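Local coordinates for protein putative alpha-L-fucosidase (Bacteroides thetaiotaomicron VPI-5482, PDB 3GZA) that probably hydrolyses alpha-L-fucosidic linkages, as a putative exported alpha-L-fucosidase of glycoside hydrolase family 29, at residues D216-V227 against W265-P273; T272-R280 against D289-L299. One frame throughout, in Å; residues are numbered along the deposited sequence.

Contact 1: D216-V227 against W265-P273; sequences DFRWGGSETGTV and WVPAMADTP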
loop_
_atom_site.group_PDB
_atom_site.type_symbol
_atom_site.label_atom_id
_atom_site.label_comp_id
_atom_site.label_asym_id
_atom_site.label_seq_id
_atom_site.Cartn_x
_atom_site.Cartn_y
_atom_site.Cartn_z
ATOM N N ASP A 216 -28.876 7.622 -7.991
ATOM C CA ASP A 216 -29.747 8.729 -7.588
ATOM C C ASP A 216 -29.800 9.885 -8.582
ATOM O O ASP A 216 -30.642 10.787 -8.450
ATOM C CB ASP A 216 -29.410 9.199 -6.195
ATOM C CG ASP A 216 -29.808 8.216 -5.124
ATOM O OD1 ASP A 216 -30.554 7.236 -5.365
ATOM O OD2 ASP A 216 -29.416 8.489 -3.950
ATOM N N PHE A 217 -28.951 9.824 -9.594
ATOM C CA PHE A 217 -29.002 10.691 -10.752
ATOM C C PHE A 217 -28.242 9.950 -11.837
ATOM O O PHE A 217 -27.635 8.906 -11.539
ATOM C CB PHE A 217 -28.494 12.110 -10.461
ATOM C CG PHE A 217 -27.100 12.182 -9.956
ATOM C CD1 PHE A 217 -26.073 12.133 -10.827
ATOM C CD2 PHE A 217 -26.836 12.335 -8.591
ATOM C CE1 PHE A 217 -24.818 12.201 -10.405
ATOM C CE2 PHE A 217 -25.581 12.420 -8.152
ATOM C CZ PHE A 217 -24.564 12.387 -9.052
ATOM N N ARG A 218 -28.295 10.428 -13.077
ATOM C CA ARG A 218 -27.644 9.738 -14.192
ATOM C C ARG A 218 -26.717 10.690 -14.902
ATOM O O ARG A 218 -27.045 11.854 -15.044
ATOM C CB ARG A 218 -28.646 9.202 -15.232
ATOM C CG ARG A 218 -29.479 10.295 -15.935
ATOM C CD ARG A 218 -30.539 9.701 -16.813
ATOM N NE ARG A 218 -30.974 10.717 -17.777
ATOM C CZ ARG A 218 -32.025 11.523 -17.642
ATOM N NH1 ARG A 218 -32.888 11.384 -16.623
ATOM N NH2 ARG A 218 -32.256 12.430 -18.580
ATOM N N TRP A 219 -25.617 10.157 -15.403
ATOM C CA TRP A 219 -24.732 10.921 -16.301
ATOM C C TRP A 219 -25.491 11.134 -17.590
ATOM O O TRP A 219 -25.986 10.185 -18.197
ATOM C CB TRP A 219 -23.458 10.109 -16.555
ATOM C CG TRP A 219 -22.502 10.754 -17.518
ATOM C CD1 TRP A 219 -21.883 11.917 -17.363
ATOM C CD2 TRP A 219 -22.068 10.212 -18.763
ATOM N NE1 TRP A 219 -21.067 12.171 -18.428
ATOM C CE2 TRP A 219 -21.151 11.133 -19.304
ATOM C CE3 TRP A 219 -22.340 9.039 -19.449
ATOM C CZ2 TRP A 219 -20.524 10.931 -20.496
ATOM C CZ3 TRP A 219 -21.738 8.841 -20.659
ATOM C CH2 TRP A 219 -20.832 9.785 -21.171
ATOM N N GLY A 220 -25.565 12.389 -18.027
ATOM C CA GLY A 220 -26.323 12.785 -19.209
ATOM C C GLY A 220 -25.763 12.451 -20.573
ATOM O O GLY A 220 -26.167 13.078 -21.559
ATOM N N GLY A 221 -24.857 11.490 -20.649
ATOM C CA GLY A 221 -24.435 10.962 -21.966
ATOM C C GLY A 221 -23.255 11.619 -22.670
ATOM O O GLY A 221 -22.926 11.201 -23.796
ATOM N N SER A 222 -22.668 12.675 -22.095
ATOM C CA SER A 222 -21.498 13.308 -22.684
ATOM C C SER A 222 -20.833 14.124 -21.588
ATOM O O SER A 222 -21.396 14.314 -20.515
ATOM C CB SER A 222 -21.877 14.236 -23.820
ATOM O OG SER A 222 -22.505 15.427 -23.334
ATOM N N GLU A 223 -19.594 14.562 -21.831
ATOM C CA GLU A 223 -18.887 15.482 -20.944
ATOM C C GLU A 223 -18.805 16.866 -21.626
ATOM O O GLU A 223 -17.826 17.589 -21.470
ATOM C CB GLU A 223 -17.509 14.963 -20.596
ATOM C CG GLU A 223 -17.579 13.636 -19.847
ATOM C CD GLU A 223 -16.233 13.140 -19.346
ATOM O OE1 GLU A 223 -15.188 13.675 -19.770
ATOM O OE2 GLU A 223 -16.209 12.205 -18.515
ATOM N N THR A 224 -19.881 17.253 -22.301
ATOM C CA THR A 224 -19.983 18.547 -22.976
ATOM C C THR A 224 -20.576 19.618 -22.080
ATOM O O THR A 224 -20.644 20.772 -22.492
ATOM C CB THR A 224 -20.907 18.467 -24.197
ATOM O OG1 THR A 224 -22.202 18.068 -23.772
ATOM C CG2 THR A 224 -20.329 17.486 -25.279
ATOM N N GLY A 225 -21.011 19.249 -20.882
ATOM C CA GLY A 225 -21.679 20.172 -19.981
ATOM C C GLY A 225 -23.081 20.510 -20.441
ATOM O O GLY A 225 -23.627 21.547 -20.051
ATOM N N THR A 226 -23.671 19.620 -21.244
ATOM C CA THR A 226 -25.039 19.782 -21.749
ATOM C C THR A 226 -25.751 18.457 -21.684
ATOM O O THR A 226 -25.136 17.412 -21.484
ATOM C CB THR A 226 -25.096 20.233 -23.220
ATOM O OG1 THR A 226 -24.688 19.158 -24.111
ATOM C CG2 THR A 226 -24.248 21.446 -23.456
ATOM N N VAL A 227 -27.062 18.535 -21.806
ATOM C CA VAL A 227 -27.920 17.399 -22.074
ATOM C C VAL A 227 -28.692 17.727 -23.338
ATOM O O VAL A 227 -28.666 18.840 -23.821
ATOM C CB VAL A 227 -28.867 17.073 -20.901
ATOM C CG1 VAL A 227 -28.093 16.571 -19.687
ATOM C CG2 VAL A 227 -29.780 18.284 -20.516
ATOM N N TRP A 265 -37.186 7.855 -10.585
ATOM C CA TRP A 265 -36.670 9.212 -10.601
ATOM C C TRP A 265 -35.144 9.170 -10.594
ATOM O O TRP A 265 -34.511 8.888 -9.562
ATOM C CB TRP A 265 -37.197 9.989 -9.393
ATOM C CG TRP A 265 -37.073 11.492 -9.603
ATOM C CD1 TRP A 265 -36.063 12.285 -9.241
ATOM C CD2 TRP A 265 -38.008 12.329 -10.306
ATOM N NE1 TRP A 265 -36.293 13.585 -9.650
ATOM C CE2 TRP A 265 -37.500 13.629 -10.287
ATOM C CE3 TRP A 265 -39.249 12.109 -10.899
ATOM C CZ2 TRP A 265 -38.184 14.700 -10.861
ATOM C CZ3 TRP A 265 -39.919 13.176 -11.466
ATOM C CH2 TRP A 265 -39.379 14.442 -11.449
ATOM N N VAL A 266 -34.546 9.333 -11.781
ATOM C CA VAL A 266 -33.085 9.252 -11.975
ATOM C C VAL A 266 -32.655 10.483 -12.800
ATOM O O VAL A 266 -32.425 10.368 -14.018
ATOM C CB VAL A 266 -32.625 7.943 -12.651
ATOM C CG1 VAL A 266 -31.142 7.783 -12.543
ATOM C CG2 VAL A 266 -33.286 6.708 -11.994
ATOM N N PRO A 267 -32.629 11.661 -12.154
ATOM C CA PRO A 267 -32.479 12.889 -12.911
ATOM C C PRO A 267 -31.137 13.114 -13.552
ATOM O O PRO A 267 -30.126 12.515 -13.188
ATOM C CB PRO A 267 -32.835 13.980 -11.897
ATOM C CG PRO A 267 -32.578 13.323 -10.566
ATOM C CD PRO A 267 -32.824 11.923 -10.717
ATOM N N ALA A 268 -31.166 13.996 -14.550
ATOM C CA ALA A 268 -29.997 14.268 -15.366
ATOM C C ALA A 268 -28.876 15.098 -14.755
ATOM O O ALA A 268 -29.070 16.130 -14.130
ATOM C CB ALA A 268 -30.436 14.918 -16.695
HETATM N N MSE A 269 -27.681 14.616 -14.974
HETATM C CA MSE A 269 -26.454 15.294 -14.604
HETATM C C MSE A 269 -25.698 15.635 -15.889
HETATM O O MSE A 269 -25.621 14.837 -16.805
HETATM C CB MSE A 269 -25.577 14.383 -13.766
HETATM C CG MSE A 269 -24.365 14.987 -13.314
HETATM SE SE MSE A 269 -22.771 14.544 -14.379
HETATM C CE MSE A 269 -22.405 12.858 -13.548
ATOM N N ALA A 270 -25.202 16.870 -15.983
ATOM C CA ALA A 270 -24.313 17.306 -17.070
ATOM C C ALA A 270 -22.973 17.584 -16.437
ATOM O O ALA A 270 -22.897 17.975 -15.262
ATOM C CB ALA A 270 -24.848 18.577 -17.751
ATOM N N ASP A 271 -21.877 17.334 -17.165
ATOM C CA ASP A 271 -20.574 17.637 -16.612
ATOM C C ASP A 271 -19.578 17.996 -17.703
ATOM O O ASP A 271 -19.768 17.608 -18.861
ATOM C CB ASP A 271 -20.022 16.544 -15.665
ATOM C CG ASP A 271 -19.696 15.207 -16.319
ATOM O OD1 ASP A 271 -19.999 14.919 -17.485
ATOM O OD2 ASP A 271 -19.109 14.363 -15.567
ATOM N N THR A 272 -18.558 18.741 -17.292
ATOM C CA THR A 272 -17.494 19.114 -18.208
ATOM C C THR A 272 -16.312 19.628 -17.418
ATOM O O THR A 272 -16.467 20.249 -16.404
ATOM C CB THR A 272 -17.927 20.231 -19.187
ATOM O OG1 THR A 272 -16.839 20.584 -20.075
ATOM C CG2 THR A 272 -18.413 21.517 -18.463
ATOM N N PRO A 273 -15.122 19.325 -17.908
ATOM C CA PRO A 273 -13.978 20.021 -17.324
ATOM C C PRO A 273 -14.091 21.508 -17.682
ATOM O O PRO A 273 -14.646 21.847 -18.729
ATOM C CB PRO A 273 -12.780 19.457 -18.083
ATOM C CG PRO A 273 -13.254 18.657 -19.121
ATOM C CD PRO A 273 -14.725 18.403 -18.994
HETATM O O HOH W 1 -22.705 16.784 -20.027
HETATM O O HOH W 2 -18.208 12.143 -16.524
#
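R218 and W219 pair in parallel with A268 and M269, and the backbone bonds prove the register: R218 N gives to P267 O at 2.8 Å, M269 N to R218 O, and G220 N to M269 O. Beyond the strand the loop returns, and G225 N makes a weak bond to D271 O; a water there accepts from D271 N and, weakly, from G225 N.

Among the side-chain polar contacts, the R218 chain is stretched out, with chi2 at -173° and chi3 at -161°, which carries NH1 to V266 O at 2.8 Å, the oxygen standing somewhat off the guanidinium plane, while A268 CB sits 3.6 Å above one face of that group. NE and NH1 also serve L255 O and W232 O; a methionine here would probably leave these carbonyls, and V266 O, without their charged donor. W219 NE1 donates in its ring plane to D271 OD1 at 3.1 Å, met on the syn side but 31° out of the carboxylate plane. D271 OD2 and E223 OE2 share a second water, which donates to both acids; E223 OE1 accepts from H281 and W283, and OE2 bonds a bound buffer molecule.

The apolar contacts centre on selenomethionine M269. Its CB lies 3.7 Å from F217 CD1; the bends further out, about the CB-CG and CG-SE bonds, bring CE to 4.0 Å from W219 CD1, with the selenium at the indole edge in a Met-aromatic contact. V227 CG1 meets A268 CB at 4.1 Å.

Strand 264-273 lies between strand 218-219 and its other parallel neighbour, 312-317, within the TIM-barrel family domain; I314 and Y209 of strand 207-209 touch M269, and strand 234-235 packs against R218 and V266.

Contact 2: T272-R280 against D289-L299; sequences TPLRGANGR and DENNIYPLNTL
The Y294 ring takes the G276 backbone over one face: G276 C stands 3.4 Å above the ring plane, offset toward the rim, and G276 CA makes a CH-pi contact 3.9 Å from the centroid. At the ring's edge lie P273 O and T272 OG1, the latter also joined to Y294 OH through a water. The R275 guanidinium has D289 O over its centre on one face and two waters in plane at its edge, while NH2 forms a salt bridge with D329. R280 grips D289 side-on through NE and NH2, the two planes 32° apart: NE reaches OD1 and NH2 reaches OD2, each at 2.9 Å and each on a syn lone pair.

That carboxylate is further fixed by N292 ND2, which donates to the anti side of OD1 at 2.8 Å. The other end of the same amide, OD1, accepts from N278 ND2 on an in-plane lone pair with a nearly straight 166° bond. N292 CG is anti to the carbonyl carbon (chi1 -62°), which sets the amide between D289 and the type I' turn A277-R280. Backbone bonds Y294 N to L274 O and A277 N to N292 O tie the two segments together.

On the inner side L274 CD1 meets L299 CD1 at 3.9 Å, and I293 CG2 lies against R275 CG, all beside helix 327-344.

With two donors from R280 and one from N292 on its carboxylate, D289 is likely to stay ionised, although R280 NH2 is shared with E286, which may temper its pull; the turn is held through R280 to D289 and N278 to N292.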
loop_
_atom_site.group_PDB
_atom_site.type_symbol
_atom_site.label_atom_id
_atom_site.label_comp_id
_atom_site.label_asym_id
_atom_site.label_seq_id
_atom_site.Cartn_x
_atom_site.Cartn_y
_atom_site.Cartn_z
ATOM N N THR A 272 -18.558 18.741 -17.292
ATOM C CA THR A 272 -17.494 19.114 -18.208
ATOM C C THR A 272 -16.312 19.628 -17.418
ATOM O O THR A 272 -16.467 20.249 -16.404
ATOM C CB THR A 272 -17.927 20.231 -19.187
ATOM O OG1 THR A 272 -16.839 20.584 -20.075
ATOM C CG2 THR A 272 -18.413 21.517 -18.463
ATOM N N PRO A 273 -15.122 19.325 -17.908
ATOM C CA PRO A 273 -13.978 20.021 -17.324
ATOM C C PRO A 273 -14.091 21.508 -17.682
ATOM O O PRO A 273 -14.646 21.847 -18.729
ATOM C CB PRO A 273 -12.780 19.457 -18.083
ATOM C CG PRO A 273 -13.254 18.657 -19.121
ATOM C CD PRO A 273 -14.725 18.403 -18.994
ATOM N N LEU A 274 -13.604 22.384 -16.800
ATOM C CA LEU A 274 -13.460 23.792 -17.170
ATOM C C LEU A 274 -12.398 23.950 -18.270
ATOM O O LEU A 274 -12.548 24.772 -19.171
ATOM C CB LEU A 274 -13.079 24.604 -15.941
ATOM C CG LEU A 274 -12.790 26.075 -16.173
ATOM C CD1 LEU A 274 -14.015 26.831 -16.796
ATOM C CD2 LEU A 274 -12.306 26.758 -14.855
ATOM N N ARG A 275 -11.340 23.144 -18.188
ATOM C CA ARG A 275 -10.239 23.179 -19.113
ATOM C C ARG A 275 -10.534 22.284 -20.317
ATOM O O ARG A 275 -9.930 21.199 -20.525
ATOM C CB ARG A 275 -8.969 22.776 -18.418
ATOM C CG ARG A 275 -8.505 23.851 -17.438
ATOM C CD ARG A 275 -7.281 23.454 -16.621
ATOM N NE ARG A 275 -6.738 24.647 -15.957
ATOM C CZ ARG A 275 -5.447 24.892 -15.729
ATOM N NH1 ARG A 275 -4.510 23.995 -16.008
ATOM N NH2 ARG A 275 -5.082 26.059 -15.202
ATOM N N GLY A 276 -11.472 22.770 -21.128
ATOM C CA GLY A 276 -11.953 22.023 -22.289
ATOM C C GLY A 276 -11.839 22.731 -23.621
ATOM O O GLY A 276 -12.396 22.266 -24.603
ATOM N N ALA A 277 -11.123 23.851 -23.700
ATOM C CA ALA A 277 -10.951 24.588 -24.913
ATOM C C ALA A 277 -9.697 24.168 -25.687
ATOM O O ALA A 277 -8.856 23.453 -25.174
ATOM C CB ALA A 277 -10.864 26.138 -24.596
ATOM N N ASN A 278 -9.665 24.591 -26.937
ATOM C CA ASN A 278 -8.529 24.473 -27.827
ATOM C C ASN A 278 -8.099 23.036 -28.046
ATOM O O ASN A 278 -6.931 22.760 -28.275
ATOM C CB ASN A 278 -7.369 25.300 -27.252
ATOM C CG ASN A 278 -7.759 26.775 -27.048
ATOM O OD1 ASN A 278 -8.430 27.360 -27.883
ATOM N ND2 ASN A 278 -7.329 27.370 -25.930
ATOM N N GLY A 279 -9.078 22.139 -27.994
ATOM C CA GLY A 279 -8.799 20.721 -28.278
ATOM C C GLY A 279 -8.424 19.902 -27.086
ATOM O O GLY A 279 -8.102 18.703 -27.214
ATOM N N ARG A 280 -8.412 20.524 -25.906
ATOM C CA ARG A 280 -8.145 19.839 -24.656
ATOM C C ARG A 280 -9.448 19.469 -23.940
ATOM O O ARG A 280 -10.533 19.905 -24.320
ATOM C CB ARG A 280 -7.280 20.703 -23.747
ATOM C CG ARG A 280 -5.984 21.099 -24.397
ATOM C CD ARG A 280 -4.938 19.995 -24.342
ATOM N NE ARG A 280 -4.379 19.804 -23.006
ATOM C CZ ARG A 280 -3.799 18.696 -22.557
ATOM N NH1 ARG A 280 -3.762 17.586 -23.284
ATOM N NH2 ARG A 280 -3.357 18.659 -21.332
ATOM N N ASP A 289 -1.730 24.432 -19.493
ATOM C CA ASP A 289 -3.143 24.432 -19.830
ATOM C C ASP A 289 -3.842 25.730 -19.364
ATOM O O ASP A 289 -5.066 25.811 -19.445
ATOM C CB ASP A 289 -3.881 23.223 -19.223
ATOM C CG ASP A 289 -3.853 22.000 -20.120
ATOM O OD1 ASP A 289 -3.731 22.153 -21.360
ATOM O OD2 ASP A 289 -3.946 20.877 -19.550
ATOM N N GLU A 290 -3.086 26.752 -18.952
ATOM C CA GLU A 290 -3.697 27.977 -18.453
ATOM C C GLU A 290 -4.671 28.608 -19.425
ATOM O O GLU A 290 -5.682 29.205 -19.017
ATOM C CB GLU A 290 -2.629 29.007 -18.057
ATOM C CG GLU A 290 -1.841 28.613 -16.829
ATOM C CD GLU A 290 -0.822 27.500 -17.034
ATOM O OE1 GLU A 290 -0.429 27.280 -18.236
ATOM O OE2 GLU A 290 -0.423 26.894 -15.978
ATOM N N ASN A 291 -4.362 28.521 -20.697
ATOM C CA ASN A 291 -5.163 29.187 -21.684
ATOM C C ASN A 291 -6.233 28.287 -22.307
ATOM O O ASN A 291 -6.851 28.724 -23.258
ATOM C CB ASN A 291 -4.259 29.839 -22.703
ATOM C CG ASN A 291 -3.530 31.086 -22.096
ATOM O OD1 ASN A 291 -4.152 31.892 -21.386
ATOM N ND2 ASN A 291 -2.240 31.200 -22.327
ATOM N N ASN A 292 -6.436 27.089 -21.736
ATOM C CA ASN A 292 -7.367 26.119 -22.269
ATOM C C ASN A 292 -8.642 26.050 -21.472
ATOM O O ASN A 292 -9.449 25.188 -21.665
ATOM C CB ASN A 292 -6.675 24.784 -22.420
ATOM C CG ASN A 292 -5.520 24.887 -23.408
ATOM O OD1 ASN A 292 -5.588 25.632 -24.380
ATOM N ND2 ASN A 292 -4.453 24.131 -23.175
ATOM N N ILE A 293 -8.815 27.028 -20.585
ATOM C CA ILE A 293 -10.096 27.194 -19.899
ATOM C C ILE A 293 -11.160 27.665 -20.901
ATOM O O ILE A 293 -10.861 28.399 -21.826
ATOM C CB ILE A 293 -10.031 28.220 -18.725
ATOM C CG1 ILE A 293 -9.489 29.551 -19.170
ATOM C CG2 ILE A 293 -9.183 27.623 -17.582
ATOM C CD1 ILE A 293 -9.461 30.651 -18.060
ATOM N N TYR A 294 -12.390 27.158 -20.779
ATOM C CA TYR A 294 -13.435 27.592 -21.685
ATOM C C TYR A 294 -13.724 29.075 -21.590
ATOM O O TYR A 294 -13.772 29.615 -20.488
ATOM C CB TYR A 294 -14.755 26.846 -21.403
ATOM C CG TYR A 294 -14.913 25.479 -22.085
ATOM C CD1 TYR A 294 -14.852 25.384 -23.442
ATOM C CD2 TYR A 294 -15.116 24.346 -21.353
ATOM C CE1 TYR A 294 -14.987 24.173 -24.087
ATOM C CE2 TYR A 294 -15.281 23.131 -21.963
ATOM C CZ TYR A 294 -15.222 23.044 -23.330
ATOM O OH TYR A 294 -15.417 21.816 -24.008
ATOM N N PRO A 295 -13.890 29.748 -22.731
ATOM C CA PRO A 295 -14.384 31.115 -22.705
ATOM C C PRO A 295 -15.729 31.251 -22.011
ATOM O O PRO A 295 -16.547 30.300 -21.982
ATOM C CB PRO A 295 -14.533 31.455 -24.197
ATOM C CG PRO A 295 -13.592 30.603 -24.839
ATOM C CD PRO A 295 -13.498 29.361 -24.109
ATOM N N LEU A 296 -15.981 32.438 -21.475
ATOM C CA LEU A 296 -17.253 32.715 -20.820
ATOM C C LEU A 296 -18.446 32.459 -21.734
ATOM O O LEU A 296 -19.445 31.901 -21.279
ATOM C CB LEU A 296 -17.264 34.186 -20.338
ATOM C CG LEU A 296 -18.581 34.663 -19.688
ATOM C CD1 LEU A 296 -18.865 33.893 -18.448
ATOM C CD2 LEU A 296 -18.580 36.172 -19.435
ATOM N N ASN A 297 -18.364 32.823 -23.010
ATOM C CA ASN A 297 -19.482 32.645 -23.927
ATOM C C ASN A 297 -19.819 31.155 -24.090
ATOM O O ASN A 297 -20.994 30.765 -24.093
ATOM C CB ASN A 297 -19.274 33.326 -25.284
ATOM N N THR A 298 -18.796 30.317 -24.171
ATOM C CA THR A 298 -19.030 28.867 -24.227
ATOM C C THR A 298 -19.644 28.312 -22.947
ATOM O O THR A 298 -20.587 27.499 -23.009
ATOM C CB THR A 298 -17.724 28.147 -24.577
ATOM O OG1 THR A 298 -17.216 28.724 -25.782
ATOM C CG2 THR A 298 -17.999 26.665 -24.824
ATOM N N LEU A 299 -19.162 28.771 -21.793
ATOM C CA LEU A 299 -19.732 28.361 -20.520
ATOM C C LEU A 299 -21.209 28.745 -20.391
ATOM O O LEU A 299 -21.995 27.997 -19.803
ATOM C CB LEU A 299 -18.920 28.972 -19.368
ATOM C CG LEU A 299 -17.518 28.406 -19.171
ATOM C CD1 LEU A 299 -16.725 29.226 -18.140
ATOM C CD2 LEU A 299 -17.596 26.874 -18.822
HETATM O O HOH W 3 -16.157 19.684 -22.631
HETATM O O HOH W 4 -4.899 21.037 -16.951
HETATM O O HOH W 5 -1.703 24.522 -16.572
HETATM O O HOH W 6 -2.320 26.752 -14.064
#

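In the fold
Strand 264-273 carries both contacts in series, T272 and P273 belonging to each, with centres about 18 Å apart. Contact 1 lies deep in the chain, about 7 Å from its centre, and most of its touching residues are buried; contact 2 lies about 17 Å out and is only partly buried. Contact 1 pairs strand 264-273 with its neighbour 218-219 in the sheet, adding a few side-chain polar bonds and an apolar cluster. The two-pronged salt bridge occurs in contact 2, which joins the loop after strand 264-273 to the one leading into helix 296-304, with amide bonds, waters and some apolar contacts, inside a beta-alpha-beta unit completed by strand 312-317.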